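Local coordinates for WZI (Escherichia coli, PDB 2YNK), which probably binds capsular polysaccharide at the outer membrane as a beta-barrel lectin, supporting assembly of the group 1 capsule, at residues V148-G153 and Q196-Q201; K239-S244 and H346-G351. All coordinates share one frame; numbering follows the deposited sequence.

Interaction 1 of 2, residues V148-G153 and Q196-Q201; sequences VPQWWG and QISASQ
Inside the closed beta-barrel, Gln150 and Trp152 of an inner segment meet Gln196 and Ser198 of the wall strand 193-201. The inner segment includes strand 151-152, which pairs with strand 29-30 in a small separate sheet. Gln196 OE1, the shared acceptor, takes a hydrogen bond from Gln150 NE2 at 2.6 Å and another from Trp152 NE1 at 2.6 Å. The two donors reach the oxygen from opposite faces of its amide plane, and neither lies on a lone pair. The oxygen sits at the edge of the Trp152 ring, nearly in the ring plane. The two glutamine amides are turned only 22° apart. Gln196 has CG anti to its backbone N (chi1 -164°) and an extended chain, which carries the amide inward to both donors. Gln150 NE2 also donates to Ser198 OG at 3.1 Å, a second bond to the same strand. The other amide atoms have partners too: Gln150 OE1 accepts from Arg162, and Gln196 NE2 bonds to Gln175 OE1 and Trp30 O. Such a buried polar network is typical of the interior of an outer-membrane barrel, where alternate wall residues face inward.

Interaction 2 of 2, residues K239-S244 and H346-G351; sequences KGRPES and HIYKDG
Arg241 and Tyr348 approach from opposite directions, with the guanidinium and phenol planes 77° apart, close to perpendicular. The residues belong to two loops, one after strand 226-236 and the other after strand 322-331, at the same end of the barrel. Arg241 NE makes a weak hydrogen bond to Tyr348 OH at 3.4 Å, with an N-H...O angle of 146°. The Arg241 chain bends at both chi2 and chi3, which folds the guanidinium back beside its own loop. One face then lies under Ile347 CG2, which is 3.5 Å from Arg241 NH1. The opposite face is covered by CD of Pro242, the next residue in the chain. Aliphatic carbons thus lie against both faces of the guanidinium, Pro242 CD over the centre and Ile347 CG2 toward the rim. Ile347 CG2 also lies over one face of the Tyr348 ring, toward its rim, so this single methyl packs on both flat groups. The stronger partner of the phenol, which stands at the start of a type I beta turn, is Gly237 O, which accepts a hydrogen bond from Tyr348 OH. The chemistry implies that this contact probably relies more on nonpolar packing against a flat cation, with the phenol held by Gly237, than on the weak arginine bond.

How the interactions relate
The two contacts do not touch: they lie about 20 Å apart between centres and about 7 Å apart between nearest atoms. Interaction 1 is buried and joins the wall to an element within the barrel. Interaction 2 is partly buried, lies farther from the centre of the chain, and links two loops at one barrel end. Strand 226-236 relates them, since it touches the tryptophan of interaction 1 and leads into the first loop of interaction 2. The chemistry follows the setting. The interior contact consists of three hydrogen bonds between neutral side chains, whereas the loop contact sets a charged group against hydrocarbon with one weak bond.

Interaction 1 of 2, residues V148-G153 and Q196-Q201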
loop_
_atom_site.group_PDB
_atom_site.type_symbol
_atom_site.label_atom_id
_atom_site.label_comp_id
_atom_site.label_asym_id
_atom_site.label_seq_id
_atom_site.Cartn_x
_atom_site.Cartn_y
_atom_site.Cartn_z
ATOM N N VAL A 148 8.308 -3.227 8.494
ATOM C CA VAL A 148 7.529 -2.096 7.983
ATOM C C VAL A 148 6.877 -2.435 6.644
ATOM O O VAL A 148 7.578 -2.794 5.696
ATOM C CB VAL A 148 8.395 -0.823 7.800
ATOM C CG1 VAL A 148 7.562 0.308 7.202
ATOM C CG2 VAL A 148 9.012 -0.414 9.121
ATOM N N PRO A 149 5.539 -2.307 6.557
ATOM C CA PRO A 149 4.889 -2.457 5.259
ATOM C C PRO A 149 5.186 -1.294 4.322
ATOM O O PRO A 149 5.404 -0.145 4.782
ATOM C CB PRO A 149 3.397 -2.481 5.611
ATOM C CG PRO A 149 3.301 -1.738 6.891
ATOM C CD PRO A 149 4.561 -2.070 7.633
ATOM N N GLN A 150 5.170 -1.596 3.023
ATOM C CA GLN A 150 5.363 -0.584 1.983
ATOM C C GLN A 150 4.160 -0.527 1.052
ATOM O O GLN A 150 3.255 -1.386 1.116
ATOM C CB GLN A 150 6.607 -0.902 1.152
ATOM C CG GLN A 150 7.929 -0.771 1.887
ATOM C CD GLN A 150 8.991 -1.696 1.319
ATOM O OE1 GLN A 150 8.854 -2.929 1.353
ATOM N NE2 GLN A 150 10.067 -1.108 0.808
ATOM N N TRP A 151 4.160 0.498 0.200
ATOM C CA TRP A 151 3.289 0.532 -0.967
ATOM C C TRP A 151 3.984 1.230 -2.076
ATOM O O TRP A 151 4.382 2.388 -1.924
ATOM C CB TRP A 151 1.993 1.238 -0.661
ATOM C CG TRP A 151 0.962 1.155 -1.752
ATOM C CD1 TRP A 151 0.801 2.009 -2.837
ATOM C CD2 TRP A 151 -0.113 0.171 -1.880
ATOM N NE1 TRP A 151 -0.272 1.630 -3.605
ATOM C CE2 TRP A 151 -0.861 0.530 -3.083
ATOM C CE3 TRP A 151 -0.516 -0.934 -1.143
ATOM C CZ2 TRP A 151 -1.961 -0.199 -3.503
ATOM C CZ3 TRP A 151 -1.633 -1.654 -1.575
ATOM C CH2 TRP A 151 -2.335 -1.290 -2.722
ATOM N N TRP A 152 4.143 0.537 -3.203
ATOM C CA TRP A 152 4.834 1.098 -4.367
ATOM C C TRP A 152 3.909 1.325 -5.539
ATOM O O TRP A 152 3.576 0.392 -6.283
ATOM C CB TRP A 152 5.988 0.196 -4.764
ATOM C CG TRP A 152 7.193 0.344 -3.875
ATOM C CD1 TRP A 152 7.289 1.011 -2.656
ATOM C CD2 TRP A 152 8.518 -0.226 -4.095
ATOM N NE1 TRP A 152 8.551 0.904 -2.141
ATOM C CE2 TRP A 152 9.336 0.189 -2.959
ATOM C CE3 TRP A 152 9.086 -1.010 -5.082
ATOM C CZ2 TRP A 152 10.658 -0.164 -2.847
ATOM C CZ3 TRP A 152 10.424 -1.361 -4.964
ATOM C CH2 TRP A 152 11.191 -0.950 -3.872
ATOM N N GLY A 153 3.487 2.584 -5.706
ATOM C CA GLY A 153 2.731 2.992 -6.878
ATOM C C GLY A 153 1.440 3.710 -6.565
ATOM O O GLY A 153 1.052 3.820 -5.410
ATOM N N GLN A 196 13.360 5.138 -2.353
ATOM C CA GLN A 196 13.229 4.181 -1.261
ATOM C C GLN A 196 14.085 2.978 -1.587
ATOM O O GLN A 196 14.005 2.430 -2.686
ATOM C CB GLN A 196 11.774 3.760 -1.055
ATOM C CG GLN A 196 11.528 3.090 0.287
ATOM C CD GLN A 196 10.127 2.549 0.412
ATOM O OE1 GLN A 196 9.858 1.395 0.061
ATOM N NE2 GLN A 196 9.218 3.378 0.894
ATOM N N ILE A 197 14.926 2.579 -0.647
ATOM C CA ILE A 197 15.692 1.350 -0.804
ATOM C C ILE A 197 15.326 0.461 0.361
ATOM O O ILE A 197 15.107 0.961 1.463
ATOM C CB ILE A 197 17.214 1.607 -0.874
ATOM C CG1 ILE A 197 17.744 2.208 0.428
ATOM C CG2 ILE A 197 17.539 2.540 -2.036
ATOM C CD1 ILE A 197 19.191 2.651 0.342
ATOM N N SER A 198 15.214 -0.844 0.113
ATOM C CA SER A 198 14.985 -1.808 1.202
ATOM C C SER A 198 15.664 -3.150 0.971
ATOM O O SER A 198 15.726 -3.651 -0.165
ATOM C CB SER A 198 13.484 -2.017 1.461
ATOM O OG SER A 198 12.813 -2.536 0.328
ATOM N N ALA A 199 16.187 -3.707 2.064
ATOM C CA ALA A 199 16.702 -5.085 2.095
ATOM C C ALA A 199 15.986 -5.844 3.214
ATOM O O ALA A 199 16.026 -5.429 4.369
ATOM C CB ALA A 199 18.206 -5.099 2.303
ATOM N N SER A 200 15.320 -6.940 2.846
ATOM C CA SER A 200 14.421 -7.686 3.737
ATOM C C SER A 200 14.649 -9.204 3.645
ATOM O O SER A 200 15.240 -9.703 2.689
ATOM C CB SER A 200 12.964 -7.383 3.377
ATOM O OG SER A 200 12.637 -6.011 3.557
ATOM N N GLN A 201 14.168 -9.925 4.651
ATOM C CA GLN A 201 14.276 -11.383 4.709
ATOM C C GLN A 201 12.891 -12.010 4.704
ATOM O O GLN A 201 12.054 -11.711 5.560
ATOM C CB GLN A 201 15.018 -11.810 5.968
ATOM C CG GLN A 201 15.376 -13.289 5.975
ATOM C CD GLN A 201 16.236 -13.679 7.157
ATOM O OE1 GLN A 201 17.440 -13.860 7.019
ATOM N NE2 GLN A 201 15.625 -13.794 8.331
#

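Interaction 2 of 2, residues K239-S244 and H346-G351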
loop_
_atom_site.group_PDB
_atom_site.type_symbol
_atom_site.label_atom_id
_atom_site.label_comp_id
_atom_site.label_asym_id
_atom_site.label_seq_id
_atom_site.Cartn_x
_atom_site.Cartn_y
_atom_site.Cartn_z
ATOM N N LYS A 239 19.258 -20.291 1.514
ATOM C CA LYS A 239 20.077 -21.500 1.654
ATOM C C LYS A 239 20.369 -22.148 0.289
ATOM O O LYS A 239 19.464 -22.380 -0.517
ATOM C CB LYS A 239 19.440 -22.504 2.626
ATOM C CG LYS A 239 19.489 -22.018 4.067
ATOM C CD LYS A 239 19.218 -23.109 5.101
ATOM C CE LYS A 239 19.065 -22.483 6.486
ATOM N NZ LYS A 239 18.871 -23.463 7.585
ATOM N N GLY A 240 21.649 -22.409 0.038
ATOM C CA GLY A 240 22.092 -22.987 -1.222
ATOM C C GLY A 240 22.125 -21.972 -2.343
ATOM O O GLY A 240 22.098 -22.330 -3.522
ATOM N N ARG A 241 22.200 -20.696 -1.977
ATOM C CA ARG A 241 22.182 -19.621 -2.960
ATOM C C ARG A 241 23.447 -18.790 -2.859
ATOM O O ARG A 241 24.045 -18.695 -1.794
ATOM C CB ARG A 241 20.952 -18.747 -2.755
ATOM C CG ARG A 241 19.623 -19.482 -2.927
ATOM C CD ARG A 241 19.400 -19.936 -4.357
ATOM N NE ARG A 241 19.581 -18.817 -5.270
ATOM C CZ ARG A 241 19.952 -18.913 -6.541
ATOM N NH1 ARG A 241 20.181 -20.096 -7.107
ATOM N NH2 ARG A 241 20.092 -17.803 -7.257
ATOM N N PRO A 242 23.884 -18.216 -3.982
ATOM C CA PRO A 242 25.002 -17.291 -3.890
ATOM C C PRO A 242 24.598 -16.068 -3.073
ATOM O O PRO A 242 23.532 -15.495 -3.315
ATOM C CB PRO A 242 25.279 -16.897 -5.344
ATOM C CG PRO A 242 24.457 -17.783 -6.195
ATOM C CD PRO A 242 23.383 -18.382 -5.355
ATOM N N GLU A 243 25.437 -15.697 -2.108
ATOM C CA GLU A 243 25.174 -14.561 -1.234
ATOM C C GLU A 243 26.385 -13.639 -1.092
ATOM O O GLU A 243 26.538 -12.991 -0.072
ATOM C CB GLU A 243 24.721 -15.056 0.145
ATOM C CG GLU A 243 23.401 -15.819 0.120
ATOM C CD GLU A 243 22.687 -15.837 1.467
ATOM O OE1 GLU A 243 23.106 -16.619 2.352
ATOM O OE2 GLU A 243 21.695 -15.084 1.636
ATOM N N SER A 244 27.229 -13.567 -2.120
ATOM C CA SER A 244 28.432 -12.715 -2.096
ATOM C C SER A 244 28.127 -11.296 -2.571
ATOM O O SER A 244 27.210 -11.080 -3.363
ATOM C CB SER A 244 29.535 -13.303 -2.989
ATOM O OG SER A 244 29.175 -13.246 -4.362
ATOM N N HIS A 346 11.587 -20.271 -11.128
ATOM C CA HIS A 346 12.102 -21.642 -11.250
ATOM C C HIS A 346 13.144 -21.986 -10.217
ATOM O O HIS A 346 13.361 -23.168 -9.936
ATOM C CB HIS A 346 12.634 -21.903 -12.664
ATOM C CG HIS A 346 13.762 -20.979 -13.082
ATOM N ND1 HIS A 346 13.592 -19.649 -13.244
ATOM C CD2 HIS A 346 15.094 -21.241 -13.383
ATOM C CE1 HIS A 346 14.754 -19.089 -13.619
ATOM N NE2 HIS A 346 15.674 -20.062 -13.707
ATOM N N ILE A 347 13.814 -20.972 -9.661
ATOM C CA ILE A 347 14.669 -21.164 -8.476
ATOM C C ILE A 347 13.823 -20.925 -7.231
ATOM O O ILE A 347 13.619 -21.823 -6.423
ATOM C CB ILE A 347 15.903 -20.227 -8.473
ATOM C CG1 ILE A 347 16.847 -20.555 -9.635
ATOM C CG2 ILE A 347 16.665 -20.336 -7.163
ATOM C CD1 ILE A 347 17.155 -22.036 -9.797
ATOM N N TYR A 348 13.318 -19.709 -7.094
ATOM C CA TYR A 348 12.420 -19.368 -6.000
ATOM C C TYR A 348 11.041 -19.923 -6.345
ATOM O O TYR A 348 10.210 -19.249 -6.942
ATOM C CB TYR A 348 12.441 -17.844 -5.750
ATOM C CG TYR A 348 13.822 -17.381 -5.327
ATOM C CD1 TYR A 348 14.217 -17.445 -4.004
ATOM C CD2 TYR A 348 14.751 -16.942 -6.262
ATOM C CE1 TYR A 348 15.484 -17.051 -3.609
ATOM C CE2 TYR A 348 16.023 -16.541 -5.880
ATOM C CZ TYR A 348 16.382 -16.598 -4.548
ATOM O OH TYR A 348 17.644 -16.220 -4.148
ATOM N N LYS A 349 10.824 -21.177 -5.965
ATOM C CA LYS A 349 9.713 -21.975 -6.499
ATOM C C LYS A 349 8.386 -21.686 -5.834
ATOM O O LYS A 349 7.341 -21.955 -6.415
ATOM C CB LYS A 349 10.030 -23.473 -6.396
ATOM C CG LYS A 349 11.139 -23.940 -7.331
ATOM C CD LYS A 349 11.337 -25.439 -7.202
ATOM C CE LYS A 349 12.410 -25.972 -8.134
ATOM N NZ LYS A 349 12.190 -27.431 -8.354
ATOM N N ASP A 350 8.427 -21.143 -4.620
ATOM C CA ASP A 350 7.214 -20.680 -3.933
ATOM C C ASP A 350 6.679 -19.401 -4.600
ATOM O O ASP A 350 5.637 -18.883 -4.200
ATOM C CB ASP A 350 7.495 -20.376 -2.457
ATOM C CG ASP A 350 7.559 -21.613 -1.561
ATOM O OD1 ASP A 350 7.469 -22.773 -2.032
ATOM O OD2 ASP A 350 7.704 -21.385 -0.331
ATOM N N GLY A 351 7.407 -18.868 -5.581
ATOM C CA GLY A 351 6.937 -17.727 -6.351
ATOM C C GLY A 351 7.151 -16.439 -5.594
ATOM O O GLY A 351 7.836 -16.429 -4.581
#